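Local coordinates for rhamnogalacturonan endolyase YesW (Bacillus subtilis, PDB 2Z8S), which cleaves the rhamnogalacturonan of plant cell-wall pectin by endo-type elimination, a calcium- or manganese-dependent step that releases oligosaccharides, at residues A[510-515]-A[530-535]; A[500-505]-A[516-521]; A[449-454]-A[466-471]. One frame throughout, in Å; residues are numbered along the deposited sequence.

In the fold
From the N terminus the chain first makes contact 3, where the loop 449-454 leads into strand 454-456 and pairs with strand 465-468 before the turn to strand 471-476. That loop is closed before the next begins. Contact 2 then joins strand 503-505 to strand 514-519, the two arms of a hairpin, and contact 1 joins the calcium-binding segment 510-515 to the segment 530-535. Contacts 1 and 2 alternate along the chain, so they cross, sharing strand 514-519. The backbone of E514 meets A505 between them, while L467 of contact 3 packs on both V515 and P501, tying one propeller sheet to the next.

Contact 1 of 3, residues A[510-515]-A[530-535]; sequences DWREEV and TTIPTE. With CA (calcium ion), chain H.
R512 presents its guanidinium group to the carbonyl oxygen of I532, which it holds end-on and near its plane with two nitrogens: NH1 lies 2.5 Å from I532 O and NH2 lies 2.8 Å from the same atom. Along its other edge the group takes the carboxylate of D510 side-on, NE to OD1 and NH2 to OD2, the latter a salt bridge of 2.6 Å met on the syn side. Bends at chi2 and chi3 (72° and 63°) fold the arginine chain back so that both edges are used. Packing is tight above and below: T530 CG2 sits 3.7 Å from R512 CZ over one face and T534 CG2 3.4 Å from R512 CZ over the opposite one. They sandwich the group and limit out-of-plane movement, while the bonds to I532 O and D510 set its rotation. The T534 methyl also packs by the W511 indole, whose NE1 is bonded to H536, and R512 CD lies over a face of that ring. By contrast, I532 at the margin is partly exposed, and exposed P533 only grazes 510-515.

The loop and the first residue of the next strand bind calcium through D510 O, R512 O and both E514 carboxylate oxygens, with D506 and L508 completing the protein ligands. D510 also meets the ion through a metal-bound water at OD1, while the same carboxylate holds R512; a second water joins E513 O and E514 OE2 to T530 N. N55 of strand 55-58 and F22 of strand 21-24 pack against R512, where the N-terminal beta domain meets the propeller, beside strand 454-456.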
loop_
_atom_site.group_PDB
_atom_site.type_symbol
_atom_site.label_atom_id
_atom_site.label_comp_id
_atom_site.label_asym_id
_atom_site.label_seq_id
_atom_site.Cartn_x
_atom_site.Cartn_y
_atom_site.Cartn_z
ATOM N N ASP A 510 6.279 15.372 -6.823
ATOM C CA ASP A 510 7.243 14.512 -7.500
ATOM C C ASP A 510 7.354 13.117 -6.889
ATOM O O ASP A 510 6.579 12.756 -5.997
ATOM C CB ASP A 510 8.617 15.185 -7.568
ATOM C CG ASP A 510 9.230 15.424 -6.206
ATOM O OD1 ASP A 510 8.841 14.766 -5.214
ATOM O OD2 ASP A 510 10.122 16.284 -6.132
ATOM N N TRP A 511 8.348 12.361 -7.356
ATOM C CA TRP A 511 8.456 10.925 -7.109
ATOM C C TRP A 511 8.628 10.506 -5.644
ATOM O O TRP A 511 8.335 9.360 -5.304
ATOM C CB TRP A 511 9.548 10.302 -7.990
ATOM C CG TRP A 511 10.927 10.804 -7.684
ATOM C CD1 TRP A 511 11.554 11.886 -8.244
ATOM C CD2 TRP A 511 11.848 10.255 -6.733
ATOM N NE1 TRP A 511 12.803 12.040 -7.705
ATOM C CE2 TRP A 511 13.012 11.052 -6.775
ATOM C CE3 TRP A 511 11.809 9.157 -5.864
ATOM C CZ2 TRP A 511 14.132 10.791 -5.962
ATOM C CZ3 TRP A 511 12.919 8.898 -5.058
ATOM C CH2 TRP A 511 14.062 9.710 -5.113
ATOM N N ARG A 512 9.084 11.412 -4.779
ATOM C CA ARG A 512 9.135 11.108 -3.345
ATOM C C ARG A 512 7.758 10.754 -2.806
ATOM O O ARG A 512 6.739 11.153 -3.376
ATOM C CB ARG A 512 9.719 12.261 -2.537
ATOM C CG ARG A 512 11.230 12.216 -2.460
ATOM C CD ARG A 512 11.870 12.588 -3.794
ATOM N NE ARG A 512 11.527 13.961 -4.156
ATOM C CZ ARG A 512 12.106 15.036 -3.633
ATOM N NH1 ARG A 512 13.069 14.917 -2.723
ATOM N NH2 ARG A 512 11.717 16.237 -4.027
ATOM N N GLU A 513 7.725 10.019 -1.699
ATOM C CA GLU A 513 6.465 9.534 -1.185
ATOM C C GLU A 513 5.916 10.434 -0.089
ATOM O O GLU A 513 6.662 11.003 0.691
ATOM C CB GLU A 513 6.624 8.110 -0.692
ATOM C CG GLU A 513 7.410 7.233 -1.626
ATOM C CD GLU A 513 7.512 5.812 -1.129
ATOM O OE1 GLU A 513 8.650 5.379 -0.852
ATOM O OE2 GLU A 513 6.462 5.132 -1.005
ATOM N N GLU A 514 4.599 10.571 -0.054
ATOM C CA GLU A 514 3.937 11.261 1.021
ATOM C C GLU A 514 3.590 10.275 2.132
ATOM O O GLU A 514 3.402 9.083 1.878
ATOM C CB GLU A 514 2.679 11.943 0.501
ATOM C CG GLU A 514 2.956 13.198 -0.292
ATOM C CD GLU A 514 3.661 12.918 -1.598
ATOM O OE1 GLU A 514 3.261 11.971 -2.317
ATOM O OE2 GLU A 514 4.632 13.638 -1.912
ATOM N N VAL A 515 3.555 10.771 3.364
ATOM C CA VAL A 515 3.056 10.006 4.481
ATOM C C VAL A 515 1.752 10.652 4.893
ATOM O O VAL A 515 1.639 11.890 4.919
ATOM C CB VAL A 515 3.969 10.064 5.721
ATOM C CG1 VAL A 515 3.863 8.763 6.499
ATOM C CG2 VAL A 515 5.390 10.336 5.332
ATOM N N THR A 530 7.350 15.811 1.107
ATOM C CA THR A 530 8.715 16.274 1.306
ATOM C C THR A 530 8.956 17.638 0.674
ATOM O O THR A 530 8.326 17.991 -0.328
ATOM C CB THR A 530 9.714 15.293 0.700
ATOM O OG1 THR A 530 11.042 15.631 1.120
ATOM C CG2 THR A 530 9.630 15.307 -0.835
ATOM N N THR A 531 9.868 18.402 1.260
ATOM C CA THR A 531 10.249 19.692 0.698
ATOM C C THR A 531 11.735 19.704 0.388
ATOM O O THR A 531 12.315 20.743 0.079
ATOM C CB THR A 531 9.902 20.839 1.644
ATOM O OG1 THR A 531 10.532 20.616 2.919
ATOM C CG2 THR A 531 8.389 20.934 1.817
ATOM N N ILE A 532 12.338 18.524 0.466
ATOM C CA ILE A 532 13.736 18.358 0.141
ATOM C C ILE A 532 13.858 18.233 -1.375
ATOM O O ILE A 532 13.293 17.311 -1.970
ATOM C CB ILE A 532 14.325 17.138 0.859
ATOM C CG1 ILE A 532 14.324 17.386 2.374
ATOM C CG2 ILE A 532 15.732 16.837 0.336
ATOM C CD1 ILE A 532 13.874 16.199 3.187
ATOM N N PRO A 533 14.564 19.191 -2.013
ATOM C CA PRO A 533 14.702 19.168 -3.469
ATOM C C PRO A 533 15.519 17.985 -3.966
ATOM O O PRO A 533 16.376 17.468 -3.261
ATOM C CB PRO A 533 15.425 20.485 -3.777
ATOM C CG PRO A 533 15.214 21.343 -2.533
ATOM C CD PRO A 533 15.252 20.352 -1.418
ATOM N N THR A 534 15.227 17.557 -5.178
ATOM C CA THR A 534 15.946 16.464 -5.791
ATOM C C THR A 534 16.279 16.862 -7.217
ATOM O O THR A 534 15.516 17.582 -7.850
ATOM C CB THR A 534 15.134 15.143 -5.757
ATOM O OG1 THR A 534 15.947 14.072 -6.253
ATOM C CG2 THR A 534 13.851 15.243 -6.588
ATOM N N GLU A 535 17.433 16.418 -7.704
ATOM C CA GLU A 535 17.831 16.670 -9.084
ATOM C C GLU A 535 17.328 15.530 -9.955
ATOM O O GLU A 535 17.534 15.518 -11.161
ATOM C CB GLU A 535 19.356 16.830 -9.214
ATOM C CG GLU A 535 20.144 15.537 -8.935
ATOM C CD GLU A 535 21.658 15.639 -9.215
ATOM O OE1 GLU A 535 22.217 16.775 -9.191
ATOM O OE2 GLU A 535 22.287 14.565 -9.445
HETATM CA CA CA H . 5.196 12.862 -4.011
HETATM O O HOH W 1 6.766 15.002 -3.213
HETATM O O HOH W 2 7.090 13.258 -0.308
#

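Contact 2 of 3, residues A[500-505]-A[516-521]; sequences TPTLQA and VWRTED
V516 N donates to L503 O at 2.5 Å, in the carbonyl plane and nearly straight at 169°. The return bond, from L503 N to V516 O, is longer at 3.0 Å. Together they make L503 and V516 an antiparallel hydrogen-bonded pair, with their side chains on one face of the sheet: L503 CB rests 3.9 Å from V516 CG2. T502 also faces V516, its N lying 2.8 Å from V516 O and its CB against the same oxygen. Its CG2, anti to the backbone N (chi1 -77° for OG1), touches V516 CG1, while OG1 is turned toward the backbone of R518. A water bridges that gap, donating to T502 OG1 and accepting from R518 N; T502 OG1 is also bonded to N115 O, from a residue that binds substrate.

P501 packs against the pyrrole part of the W517 indole, with P501 CB 3.7 Å from W517 NE1. Although the W517 side chain starts away from 500-505, its chi1 of -86° brings this part of the ring back to the proline. L525 of strand 524-528 covers T502 and V516, and V119 of strand 109-120 touches L503.

T502, just before strand 503-505, and L503, its first residue, both face V516: a classic beta bulge, here at the open end of the hairpin formed by strands 503-505 and 514-519.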
loop_
_atom_site.group_PDB
_atom_site.type_symbol
_atom_site.label_atom_id
_atom_site.label_comp_id
_atom_site.label_asym_id
_atom_site.label_seq_id
_atom_site.Cartn_x
_atom_site.Cartn_y
_atom_site.Cartn_z
ATOM N N THR A 500 2.394 1.690 11.814
ATOM C CA THR A 500 2.316 1.966 10.386
ATOM C C THR A 500 1.673 3.325 10.196
ATOM O O THR A 500 0.880 3.763 11.049
ATOM C CB THR A 500 1.468 0.917 9.648
ATOM O OG1 THR A 500 0.161 0.846 10.242
ATOM C CG2 THR A 500 2.131 -0.453 9.726
ATOM N N PRO A 501 2.009 4.009 9.087
ATOM C CA PRO A 501 1.347 5.282 8.862
ATOM C C PRO A 501 -0.043 4.954 8.385
ATOM O O PRO A 501 -0.298 3.799 8.045
ATOM C CB PRO A 501 2.153 5.921 7.728
ATOM C CG PRO A 501 3.246 4.965 7.401
ATOM C CD PRO A 501 2.942 3.658 8.008
ATOM N N THR A 502 -0.940 5.933 8.388
ATOM C CA THR A 502 -2.250 5.730 7.782
ATOM C C THR A 502 -2.013 5.358 6.309
ATOM O O THR A 502 -2.575 4.398 5.802
ATOM C CB THR A 502 -3.186 6.948 8.006
ATOM O OG1 THR A 502 -3.688 6.915 9.351
ATOM C CG2 THR A 502 -4.368 6.929 7.060
ATOM N N LEU A 503 -1.134 6.092 5.648
ATOM C CA LEU A 503 -0.702 5.716 4.327
ATOM C C LEU A 503 0.655 6.297 4.028
ATOM O O LEU A 503 0.982 7.384 4.480
ATOM C CB LEU A 503 -1.692 6.198 3.270
ATOM C CG LEU A 503 -1.469 5.671 1.844
ATOM C CD1 LEU A 503 -1.946 4.250 1.716
ATOM C CD2 LEU A 503 -2.194 6.554 0.862
ATOM N N GLN A 504 1.438 5.556 3.260
ATOM C CA GLN A 504 2.613 6.076 2.627
ATOM C C GLN A 504 2.458 5.898 1.128
ATOM O O GLN A 504 2.239 4.789 0.657
ATOM C CB GLN A 504 3.829 5.329 3.104
ATOM C CG GLN A 504 5.073 5.835 2.454
ATOM C CD GLN A 504 6.264 5.010 2.786
ATOM O OE1 GLN A 504 6.836 4.363 1.911
ATOM N NE2 GLN A 504 6.656 5.010 4.056
ATOM N N ALA A 505 2.558 6.991 0.379
ATOM C CA ALA A 505 2.401 6.926 -1.064
ATOM C C ALA A 505 2.846 8.194 -1.739
ATOM O O ALA A 505 2.698 9.296 -1.201
ATOM C CB ALA A 505 0.948 6.633 -1.443
ATOM N N VAL A 516 0.771 9.812 5.202
ATOM C CA VAL A 516 -0.468 10.267 5.789
ATOM C C VAL A 516 -0.522 9.660 7.171
ATOM O O VAL A 516 -0.422 8.447 7.310
ATOM C CB VAL A 516 -1.676 9.784 5.007
ATOM C CG1 VAL A 516 -2.944 10.427 5.564
ATOM C CG2 VAL A 516 -1.495 10.051 3.505
ATOM N N TRP A 517 -0.656 10.512 8.181
ATOM C CA TRP A 517 -0.709 10.102 9.580
ATOM C C TRP A 517 -1.885 10.807 10.195
ATOM O O TRP A 517 -2.003 12.035 10.061
ATOM C CB TRP A 517 0.517 10.592 10.341
ATOM C CG TRP A 517 1.733 9.738 10.309
ATOM C CD1 TRP A 517 1.861 8.443 10.747
ATOM C CD2 TRP A 517 3.027 10.139 9.867
ATOM N NE1 TRP A 517 3.160 8.010 10.575
ATOM C CE2 TRP A 517 3.892 9.036 10.036
ATOM C CE3 TRP A 517 3.539 11.321 9.329
ATOM C CZ2 TRP A 517 5.241 9.088 9.686
ATOM C CZ3 TRP A 517 4.881 11.370 8.984
ATOM C CH2 TRP A 517 5.714 10.267 9.165
ATOM N N ARG A 518 -2.737 10.054 10.886
ATOM C CA ARG A 518 -3.819 10.642 11.679
ATOM C C ARG A 518 -3.243 11.504 12.790
ATOM O O ARG A 518 -2.122 11.256 13.244
ATOM C CB ARG A 518 -4.671 9.547 12.305
ATOM C CG ARG A 518 -3.901 8.598 13.219
ATOM C CD ARG A 518 -4.842 7.937 14.162
ATOM N NE ARG A 518 -4.176 6.936 14.981
ATOM C CZ ARG A 518 -3.856 7.101 16.262
ATOM N NH1 ARG A 518 -4.135 8.242 16.899
ATOM N NH2 ARG A 518 -3.258 6.116 16.908
ATOM N N THR A 519 -3.993 12.520 13.216
ATOM C CA THR A 519 -3.652 13.222 14.441
ATOM C C THR A 519 -3.867 12.226 15.576
ATOM O O THR A 519 -4.506 11.193 15.380
ATOM C CB THR A 519 -4.519 14.464 14.677
ATOM O OG1 THR A 519 -5.883 14.066 14.826
ATOM C CG2 THR A 519 -4.402 15.450 13.517
ATOM N N GLU A 520 -3.329 12.533 16.754
ATOM C CA GLU A 520 -3.477 11.665 17.909
ATOM C C GLU A 520 -4.951 11.394 18.176
ATOM O O GLU A 520 -5.338 10.245 18.395
ATOM C CB GLU A 520 -2.827 12.292 19.139
ATOM C CG GLU A 520 -1.298 12.376 19.071
ATOM C CD GLU A 520 -0.702 13.176 20.233
ATOM O OE1 GLU A 520 -0.803 12.712 21.391
ATOM O OE2 GLU A 520 -0.137 14.272 19.994
ATOM N N ASP A 521 -5.770 12.443 18.133
ATOM C CA ASP A 521 -7.191 12.333 18.437
ATOM C C ASP A 521 -8.035 11.973 17.210
ATOM O O ASP A 521 -9.259 12.062 17.253
ATOM C CB ASP A 521 -7.700 13.630 19.093
ATOM C CG ASP A 521 -7.869 14.796 18.090
ATOM O OD1 ASP A 521 -7.335 14.755 16.961
ATOM O OD2 ASP A 521 -8.564 15.772 18.442
HETATM O O HOH W 3 -1.130 7.243 11.143
#

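Contact 3 of 3, residues A[449-454]-A[466-471]; sequences PSSTNF and QLDSNR
D468 reaches across to the loop 449-454 along its whole length. Its CB packs 3.3 Å from S451 CB, and CG follows the same methylene. At the tip the two oxygens part: OD2 stays beside S451 CB at 3.2 Å and forms a long salt bridge with R471 NH2 (3.8 Å from D468 OD2), whereas OD1 accepts from N453 ND2 at 2.6 Å. This bond is bent, 134° at the hydrogen, and reaches OD1 on the anti side, tilted 33° out of the carboxylate plane. N453 brings its amide to D468 OD1 with CG anti to the backbone N (chi1 -170°). Its CB lies against L467 O.

Farther along, F454 and L467 exchange backbone bonds, F454 N to L467 O at 2.9 Å and L467 N to F454 O at 2.8 Å, and their CB atoms touch on one face. Q466 CB meets S451 OG, and its CG packs on P449 CB.

R415, which binds substrate, donates to T452 O, so this loop lies beside the substrate site. D468 to R471 form a type II' turn joining strands 465-468 and 471-476, and F454 with L467 starts the pairing of strand 454-456 in a four-stranded antiparallel sheet, consistent with a blade of the beta-propeller.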
loop_
_atom_site.group_PDB
_atom_site.type_symbol
_atom_site.label_atom_id
_atom_site.label_comp_id
_atom_site.label_asym_id
_atom_site.label_seq_id
_atom_site.Cartn_x
_atom_site.Cartn_y
_atom_site.Cartn_z
ATOM N N PRO A 449 19.490 -0.371 10.558
ATOM C CA PRO A 449 18.654 0.814 10.774
ATOM C C PRO A 449 17.773 0.629 11.993
ATOM O O PRO A 449 17.294 -0.481 12.228
ATOM C CB PRO A 449 17.794 0.868 9.516
ATOM C CG PRO A 449 18.594 0.144 8.500
ATOM C CD PRO A 449 19.255 -0.964 9.231
ATOM N N SER A 450 17.569 1.708 12.753
ATOM C CA SER A 450 16.774 1.682 13.988
ATOM C C SER A 450 15.323 1.201 13.818
ATOM O O SER A 450 14.654 0.884 14.800
ATOM C CB SER A 450 16.805 3.055 14.670
ATOM O OG SER A 450 16.197 4.040 13.859
ATOM N N SER A 451 14.842 1.166 12.575
ATOM C CA SER A 451 13.559 0.553 12.250
ATOM C C SER A 451 13.693 -0.557 11.211
ATOM O O SER A 451 14.612 -0.558 10.382
ATOM C CB SER A 451 12.561 1.587 11.761
ATOM O OG SER A 451 13.050 2.260 10.622
ATOM N N THR A 452 12.776 -1.515 11.296
ATOM C CA THR A 452 12.639 -2.562 10.303
ATOM C C THR A 452 11.160 -2.599 9.992
ATOM O O THR A 452 10.449 -3.579 10.272
ATOM C CB THR A 452 13.115 -3.909 10.824
ATOM O OG1 THR A 452 14.220 -3.704 11.709
ATOM C CG2 THR A 452 13.559 -4.791 9.668
ATOM N N ASN A 453 10.704 -1.486 9.427
ATOM C CA ASN A 453 9.300 -1.291 9.131
ATOM C C ASN A 453 9.100 -0.915 7.661
ATOM O O ASN A 453 9.043 -1.788 6.802
ATOM C CB ASN A 453 8.723 -0.227 10.070
ATOM C CG ASN A 453 7.218 -0.141 10.000
ATOM O OD1 ASN A 453 6.557 -0.975 9.378
ATOM N ND2 ASN A 453 6.664 0.874 10.643
ATOM N N PHE A 454 9.010 0.384 7.388
ATOM C CA PHE A 454 8.845 0.897 6.040
ATOM C C PHE A 454 10.130 1.500 5.523
ATOM O O PHE A 454 10.963 1.982 6.293
ATOM C CB PHE A 454 7.791 2.002 6.024
ATOM C CG PHE A 454 6.393 1.520 5.807
ATOM C CD1 PHE A 454 5.928 0.356 6.420
ATOM C CD2 PHE A 454 5.521 2.256 5.015
ATOM C CE1 PHE A 454 4.621 -0.086 6.232
ATOM C CE2 PHE A 454 4.216 1.838 4.820
ATOM C CZ PHE A 454 3.762 0.653 5.437
ATOM N N GLN A 466 14.057 5.259 5.907
ATOM C CA GLN A 466 13.219 4.407 6.729
ATOM C C GLN A 466 12.060 5.188 7.340
ATOM O O GLN A 466 12.200 6.355 7.687
ATOM C CB GLN A 466 14.050 3.735 7.817
ATOM C CG GLN A 466 15.102 2.784 7.271
ATOM C CD GLN A 466 16.338 3.512 6.786
ATOM O OE1 GLN A 466 17.006 4.225 7.552
ATOM N NE2 GLN A 466 16.659 3.332 5.506
ATOM N N LEU A 467 10.908 4.531 7.438
ATOM C CA LEU A 467 9.750 5.078 8.127
ATOM C C LEU A 467 9.284 4.096 9.175
ATOM O O LEU A 467 9.198 2.879 8.937
ATOM C CB LEU A 467 8.610 5.412 7.157
ATOM C CG LEU A 467 7.365 6.061 7.777
ATOM C CD1 LEU A 467 6.673 7.022 6.844
ATOM C CD2 LEU A 467 6.411 4.995 8.226
ATOM N N ASP A 468 8.989 4.653 10.342
ATOM C CA ASP A 468 8.494 3.901 11.465
ATOM C C ASP A 468 7.827 4.874 12.429
ATOM O O ASP A 468 8.318 5.974 12.637
ATOM C CB ASP A 468 9.657 3.183 12.140
ATOM C CG ASP A 468 9.224 1.960 12.913
ATOM O OD1 ASP A 468 8.079 1.516 12.730
ATOM O OD2 ASP A 468 10.035 1.449 13.712
ATOM N N SER A 469 6.705 4.471 13.013
ATOM C CA SER A 469 5.959 5.330 13.926
ATOM C C SER A 469 5.602 6.642 13.227
ATOM O O SER A 469 5.059 6.633 12.118
ATOM C CB SER A 469 6.759 5.550 15.214
ATOM O OG SER A 469 5.975 6.166 16.213
ATOM N N ASN A 470 5.907 7.766 13.856
ATOM C CA ASN A 470 5.708 9.054 13.226
ATOM C C ASN A 470 7.054 9.587 12.762
ATOM O O ASN A 470 7.265 10.800 12.666
ATOM C CB ASN A 470 5.004 10.033 14.180
ATOM C CG ASN A 470 5.784 10.282 15.478
ATOM O OD1 ASN A 470 6.576 9.448 15.925
ATOM N ND2 ASN A 470 5.548 11.436 16.086
ATOM N N ARG A 471 7.964 8.667 12.466
ATOM C CA ARG A 471 9.324 9.027 12.126
ATOM C C ARG A 471 9.718 8.575 10.737
ATOM O O ARG A 471 9.330 7.499 10.279
ATOM C CB ARG A 471 10.319 8.433 13.124
ATOM C CG ARG A 471 10.116 8.853 14.579
ATOM C CD ARG A 471 11.215 8.288 15.470
ATOM N NE ARG A 471 11.734 7.004 14.978
ATOM C CZ ARG A 471 11.202 5.809 15.243
ATOM N NH1 ARG A 471 10.110 5.715 16.005
ATOM N NH2 ARG A 471 11.763 4.707 14.736
#